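PDB 4DQN: putative branched-chain amino acid aminotransferase IlvE from Streptococcus mutans, which probably catalyses the reversible, pyridoxal-phosphate-dependent transfer of an amino group between leucine, isoleucine or valine and 2-oxoglutarate. Local coordinates for residues Ser27-Asp31 with Gly32-Asp36; Pro249-Thr252 with Lys253-Leu257. All blocks are in the same frame, centred on the assembly; numbering follows the deposited sequence.

Overall arrangement
Both contacts are local, each made within one continuous run of chain, but they belong to different parts of the fold. Contact 1 lies at the surface, at the turn end of the hairpin of strands 24-30 and 33-40, on the margin of a seven-stranded antiparallel sheet. Contact 2 is buried, at the start of helix 251-262, which connects strands 238-241 and 267-270 of the mixed sheet. Their centres are about 31 Å apart and they share no element. Contact 1 combines cross-strand backbone bonds with an aromatic pair and a carboxylate grip; contact 2 depends on helix-type backbone bonds, a serine cap and a doubly used carbonyl.

Contact 1 of 2, residues Ser27-Asp31 with Gly32-Asp36; sequences SYYKD and GKWDD
A chi1 of -177° swings the Y29 ring away from its own backbone N, whereas W34, at -72°, keeps CG beside its N; the two side chains thus meet at about a right angle on one face of the hairpin. The phenol ring turns its edge to the indole face, an edge-to-face pair with its centroid 4.8 Å from that of the five-membered ring and the planes 72° apart. Closer to the backbone, Y29 CB sits over the six-membered ring, 3.6 Å from its centroid, a CH-pi contact; one methylene and one ring edge thus share the same indole. One residue beyond W34, away from the turn, D35 ties the strands. Its OD2 accepts from S27 OG at 2.6 Å and its OD1 from Y28 N at 3.1 Å, both donors lying out of the carboxylate plane, while D35 N returns a bond to Y28 O (2.9 Å). The carboxylate thus meets the Y28 N-H where a regular hydrogen-bonded pair would use a backbone carbonyl. K30 and K33 exchange two backbone bonds around a type I' turn, whose two corners, D31 and G32, both have positive phi. Strand 24-30 is flanked on its other side by strand 147-157, where Y148 and F150 touch W34; the indole NE1 bonds to Q97 O, P96 packs on Y29, and K102 reaches S27 OG from helix 100-113.

Contact 2 of 2, residues Pro249-Thr252 with Lys253-Leu257; sequences PSVT and KYSLL
S250 is the N-cap of helix 251-262: its OG accepts from K253 N at 2.9 Å, with an N-H...O angle of 155°. A chi1 of 87° sets that hydroxyl between the backbone N and the carbonyl carbon, turned to the first turn of the helix. The S250 side chain is about 7 Å from that of K188, the predicted cofactor lysine, which places this helix start close to the probable active site. Three i to i+4 backbone bonds follow, from Y254 N to S250 O (a longer 3.3 Å), S255 N to V251 O and L256 N to T252 O. A side-chain bond joins them, S255 OG donating a hydrogen bond to V251 O at 2.8 Å; R78 NE makes a weak bond to the same hydroxyl. The amide and hydroxyl of S255 approach this carbonyl from opposite faces of its plane, so one oxygen is gripped twice by a single residue.

Van der Waals contacts involve the larger side chains. The phenol of Y254 reaches back along the helix entrance, its OH 3.4 Å from P249 CB and its CE2 3.7 Å from the same carbon. K253, bent at chi3, brings NZ to within 3.9 Å of P249 CA; its ammonium has a weak, long ion pair with E270. L256 lies with CG 3.3 Å from T252 O, while its side chain also packs on L321 and L325 of helix 316-329.

Chemically, the cap supplies an acceptor to a first-turn amide that has no earlier helical carbonyl to use. With V251 O taking both donors of S255, side-chain and backbone groups together satisfy the polar atoms of this buried helix start.

Contact 1 of 2, residues Ser27-Asp31 with Gly32-Asp36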
loop_
_atom_site.group_PDB
_atom_site.type_symbol
_atom_site.label_atom_id
_atom_site.label_comp_id
_atom_site.label_asym_id
_atom_site.label_seq_id
_atom_site.Cartn_x
_atom_site.Cartn_y
_atom_site.Cartn_z
ATOM N N SER A 27 9.752 -19.041 -5.957
ATOM C CA SER A 27 9.956 -19.028 -7.396
ATOM C C SER A 27 10.282 -17.595 -7.769
ATOM O O SER A 27 9.698 -16.658 -7.208
ATOM C CB SER A 27 8.689 -19.494 -8.127
ATOM O OG SER A 27 8.869 -19.501 -9.542
ATOM N N TYR A 28 11.222 -17.428 -8.695
ATOM C CA TYR A 28 11.668 -16.105 -9.109
ATOM C C TYR A 28 11.233 -15.825 -10.537
ATOM O O TYR A 28 11.289 -16.710 -11.395
ATOM C CB TYR A 28 13.202 -15.987 -9.004
ATOM C CG TYR A 28 13.748 -16.079 -7.588
ATOM C CD1 TYR A 28 13.937 -17.311 -6.970
ATOM C CD2 TYR A 28 14.092 -14.933 -6.881
ATOM C CE1 TYR A 28 14.447 -17.398 -5.678
ATOM C CE2 TYR A 28 14.612 -15.012 -5.583
ATOM C CZ TYR A 28 14.777 -16.249 -4.998
ATOM O OH TYR A 28 15.279 -16.343 -3.717
ATOM N N TYR A 29 10.789 -14.595 -10.791
ATOM C CA TYR A 29 10.457 -14.166 -12.144
ATOM C C TYR A 29 11.560 -13.228 -12.620
ATOM O O TYR A 29 11.853 -12.219 -11.979
ATOM C CB TYR A 29 9.104 -13.457 -12.138
ATOM C CG TYR A 29 8.557 -13.008 -13.475
ATOM C CD1 TYR A 29 8.950 -11.800 -14.042
ATOM C CD2 TYR A 29 7.595 -13.759 -14.136
ATOM C CE1 TYR A 29 8.422 -11.374 -15.255
ATOM C CE2 TYR A 29 7.054 -13.340 -15.352
ATOM C CZ TYR A 29 7.477 -12.143 -15.901
ATOM O OH TYR A 29 6.950 -11.712 -17.103
ATOM N N LYS A 30 12.189 -13.594 -13.731
ATOM C CA LYS A 30 13.218 -12.781 -14.373
ATOM C C LYS A 30 13.096 -12.952 -15.883
ATOM O O LYS A 30 12.698 -14.018 -16.355
ATOM C CB LYS A 30 14.624 -13.223 -13.933
ATOM C CG LYS A 30 14.822 -13.306 -12.420
ATOM C CD LYS A 30 16.234 -13.738 -12.030
ATOM C CE LYS A 30 16.268 -14.168 -10.560
ATOM N NZ LYS A 30 17.642 -14.238 -9.987
ATOM N N ASP A 31 13.431 -11.902 -16.629
ATOM C CA ASP A 31 13.455 -11.959 -18.091
ATOM C C ASP A 31 12.130 -12.440 -18.670
ATOM O O ASP A 31 12.108 -13.247 -19.596
ATOM C CB ASP A 31 14.602 -12.857 -18.570
ATOM C CG ASP A 31 15.953 -12.377 -18.082
ATOM O OD1 ASP A 31 16.229 -11.161 -18.207
ATOM O OD2 ASP A 31 16.736 -13.208 -17.567
ATOM N N GLY A 32 11.030 -11.958 -18.099
ATOM C CA GLY A 32 9.706 -12.301 -18.579
ATOM C C GLY A 32 9.212 -13.708 -18.282
ATOM O O GLY A 32 8.180 -14.105 -18.825
ATOM N N LYS A 33 9.922 -14.459 -17.431
ATOM C CA LYS A 33 9.552 -15.857 -17.126
ATOM C C LYS A 33 9.643 -16.181 -15.635
ATOM O O LYS A 33 10.531 -15.672 -14.953
ATOM C CB LYS A 33 10.486 -16.843 -17.849
ATOM C CG LYS A 33 10.717 -16.585 -19.319
ATOM C CD LYS A 33 9.445 -16.821 -20.140
ATOM C CE LYS A 33 9.706 -16.648 -21.640
ATOM N NZ LYS A 33 10.361 -15.333 -21.927
ATOM N N TRP A 34 8.735 -17.032 -15.142
ATOM C CA TRP A 34 8.890 -17.670 -13.830
ATOM C C TRP A 34 9.833 -18.860 -13.950
ATOM O O TRP A 34 9.756 -19.604 -14.923
ATOM C CB TRP A 34 7.547 -18.219 -13.312
ATOM C CG TRP A 34 6.588 -17.166 -12.884
ATOM C CD1 TRP A 34 5.455 -16.772 -13.537
ATOM C CD2 TRP A 34 6.689 -16.348 -11.712
ATOM N NE1 TRP A 34 4.833 -15.758 -12.831
ATOM C CE2 TRP A 34 5.580 -15.477 -11.714
ATOM C CE3 TRP A 34 7.602 -16.279 -10.654
ATOM C CZ2 TRP A 34 5.366 -14.545 -10.694
ATOM C CZ3 TRP A 34 7.392 -15.338 -9.645
ATOM C CH2 TRP A 34 6.285 -14.490 -9.674
ATOM N N ASP A 35 10.701 -19.062 -12.964
ATOM C CA ASP A 35 11.409 -20.341 -12.877
ATOM C C ASP A 35 10.420 -21.403 -12.397
ATOM O O ASP A 35 9.251 -21.083 -12.142
ATOM C CB ASP A 35 12.671 -20.267 -12.000
ATOM C CG ASP A 35 12.380 -20.005 -10.522
ATOM O OD1 ASP A 35 13.269 -19.431 -9.860
ATOM O OD2 ASP A 35 11.306 -20.378 -9.995
ATOM N N ASP A 36 10.874 -22.652 -12.275
ATOM C CA ASP A 36 9.982 -23.757 -11.914
ATOM C C ASP A 36 9.606 -23.773 -10.441
ATOM O O ASP A 36 8.708 -24.508 -10.044
ATOM C CB ASP A 36 10.630 -25.107 -12.243
ATOM C CG ASP A 36 10.840 -25.313 -13.730
ATOM O OD1 ASP A 36 10.275 -24.538 -14.543
ATOM O OD2 ASP A 36 11.576 -26.262 -14.090
#

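Contact 2 of 2, residues Pro249-Thr252 with Lys253-Leu257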
loop_
_atom_site.group_PDB
_atom_site.type_symbol
_atom_site.label_atom_id
_atom_site.label_comp_id
_atom_site.label_asym_id
_atom_site.label_seq_id
_atom_site.Cartn_x
_atom_site.Cartn_y
_atom_site.Cartn_z
ATOM N N PRO A 249 -13.402 -9.528 -2.989
ATOM C CA PRO A 249 -14.327 -10.667 -3.039
ATOM C C PRO A 249 -13.719 -11.925 -2.400
ATOM O O PRO A 249 -12.805 -12.521 -2.982
ATOM C CB PRO A 249 -14.539 -10.877 -4.545
ATOM C CG PRO A 249 -13.332 -10.239 -5.224
ATOM C CD PRO A 249 -12.561 -9.439 -4.195
ATOM N N SER A 250 -14.209 -12.322 -1.225
ATOM C CA SER A 250 -13.632 -13.479 -0.532
ATOM C C SER A 250 -14.129 -14.812 -1.103
ATOM O O SER A 250 -15.263 -14.916 -1.592
ATOM C CB SER A 250 -13.840 -13.398 0.990
ATOM O OG SER A 250 -15.074 -13.954 1.406
ATOM N N VAL A 251 -13.263 -15.818 -1.077
ATOM C CA VAL A 251 -13.638 -17.163 -1.522
ATOM C C VAL A 251 -14.745 -17.695 -0.610
ATOM O O VAL A 251 -15.673 -18.384 -1.047
ATOM C CB VAL A 251 -12.416 -18.098 -1.496
ATOM C CG1 VAL A 251 -12.767 -19.464 -2.065
ATOM C CG2 VAL A 251 -11.275 -17.491 -2.297
ATOM N N THR A 252 -14.654 -17.342 0.664
ATOM C CA THR A 252 -15.647 -17.763 1.646
ATOM C C THR A 252 -17.035 -17.212 1.302
ATOM O O THR A 252 -18.029 -17.939 1.370
ATOM C CB THR A 252 -15.219 -17.341 3.063
ATOM O OG1 THR A 252 -13.863 -17.756 3.276
ATOM C CG2 THR A 252 -16.094 -18.011 4.120
ATOM N N LYS A 253 -17.098 -15.945 0.894
ATOM C CA LYS A 253 -18.373 -15.339 0.496
ATOM C C LYS A 253 -19.021 -16.037 -0.693
ATOM O O LYS A 253 -20.224 -16.314 -0.676
ATOM C CB LYS A 253 -18.202 -13.850 0.170
ATOM C CG LYS A 253 -19.363 -13.323 -0.665
ATOM C CD LYS A 253 -19.209 -11.870 -1.062
ATOM C CE LYS A 253 -18.325 -11.690 -2.280
ATOM N NZ LYS A 253 -18.209 -10.228 -2.593
ATOM N N TYR A 254 -18.237 -16.325 -1.728
ATOM C CA TYR A 254 -18.790 -17.003 -2.893
ATOM C C TYR A 254 -19.263 -18.395 -2.521
ATOM O O TYR A 254 -20.318 -18.841 -2.979
ATOM C CB TYR A 254 -17.764 -17.058 -4.030
ATOM C CG TYR A 254 -17.588 -15.716 -4.693
ATOM C CD1 TYR A 254 -18.688 -14.901 -4.930
ATOM C CD2 TYR A 254 -16.328 -15.248 -5.045
ATOM C CE1 TYR A 254 -18.551 -13.669 -5.520
ATOM C CE2 TYR A 254 -16.176 -14.004 -5.640
ATOM C CZ TYR A 254 -17.297 -13.220 -5.871
ATOM O OH TYR A 254 -17.175 -11.981 -6.457
ATOM N N SER A 255 -18.481 -19.072 -1.685
ATOM C CA SER A 255 -18.847 -20.403 -1.193
ATOM C C SER A 255 -20.157 -20.388 -0.396
ATOM O O SER A 255 -20.994 -21.285 -0.552
ATOM C CB SER A 255 -17.707 -20.962 -0.341
ATOM O OG SER A 255 -16.530 -21.083 -1.128
ATOM N N LEU A 256 -20.330 -19.373 0.451
ATOM C CA LEU A 256 -21.536 -19.234 1.267
ATOM C C LEU A 256 -22.747 -18.906 0.402
ATOM O O LEU A 256 -23.834 -19.459 0.608
ATOM C CB LEU A 256 -21.344 -18.167 2.355
ATOM C CG LEU A 256 -20.455 -18.625 3.521
ATOM C CD1 LEU A 256 -20.255 -17.534 4.550
ATOM C CD2 LEU A 256 -21.046 -19.880 4.185
ATOM N N LEU A 257 -22.550 -18.013 -0.562
ATOM C CA LEU A 257 -23.556 -17.716 -1.583
ATOM C C LEU A 257 -24.040 -19.003 -2.236
ATOM O O LEU A 257 -25.249 -19.239 -2.397
ATOM C CB LEU A 257 -22.914 -16.853 -2.665
ATOM C CG LEU A 257 -23.389 -15.435 -2.996
ATOM C CD1 LEU A 257 -24.392 -14.889 -2.006
ATOM C CD2 LEU A 257 -22.186 -14.509 -3.124
#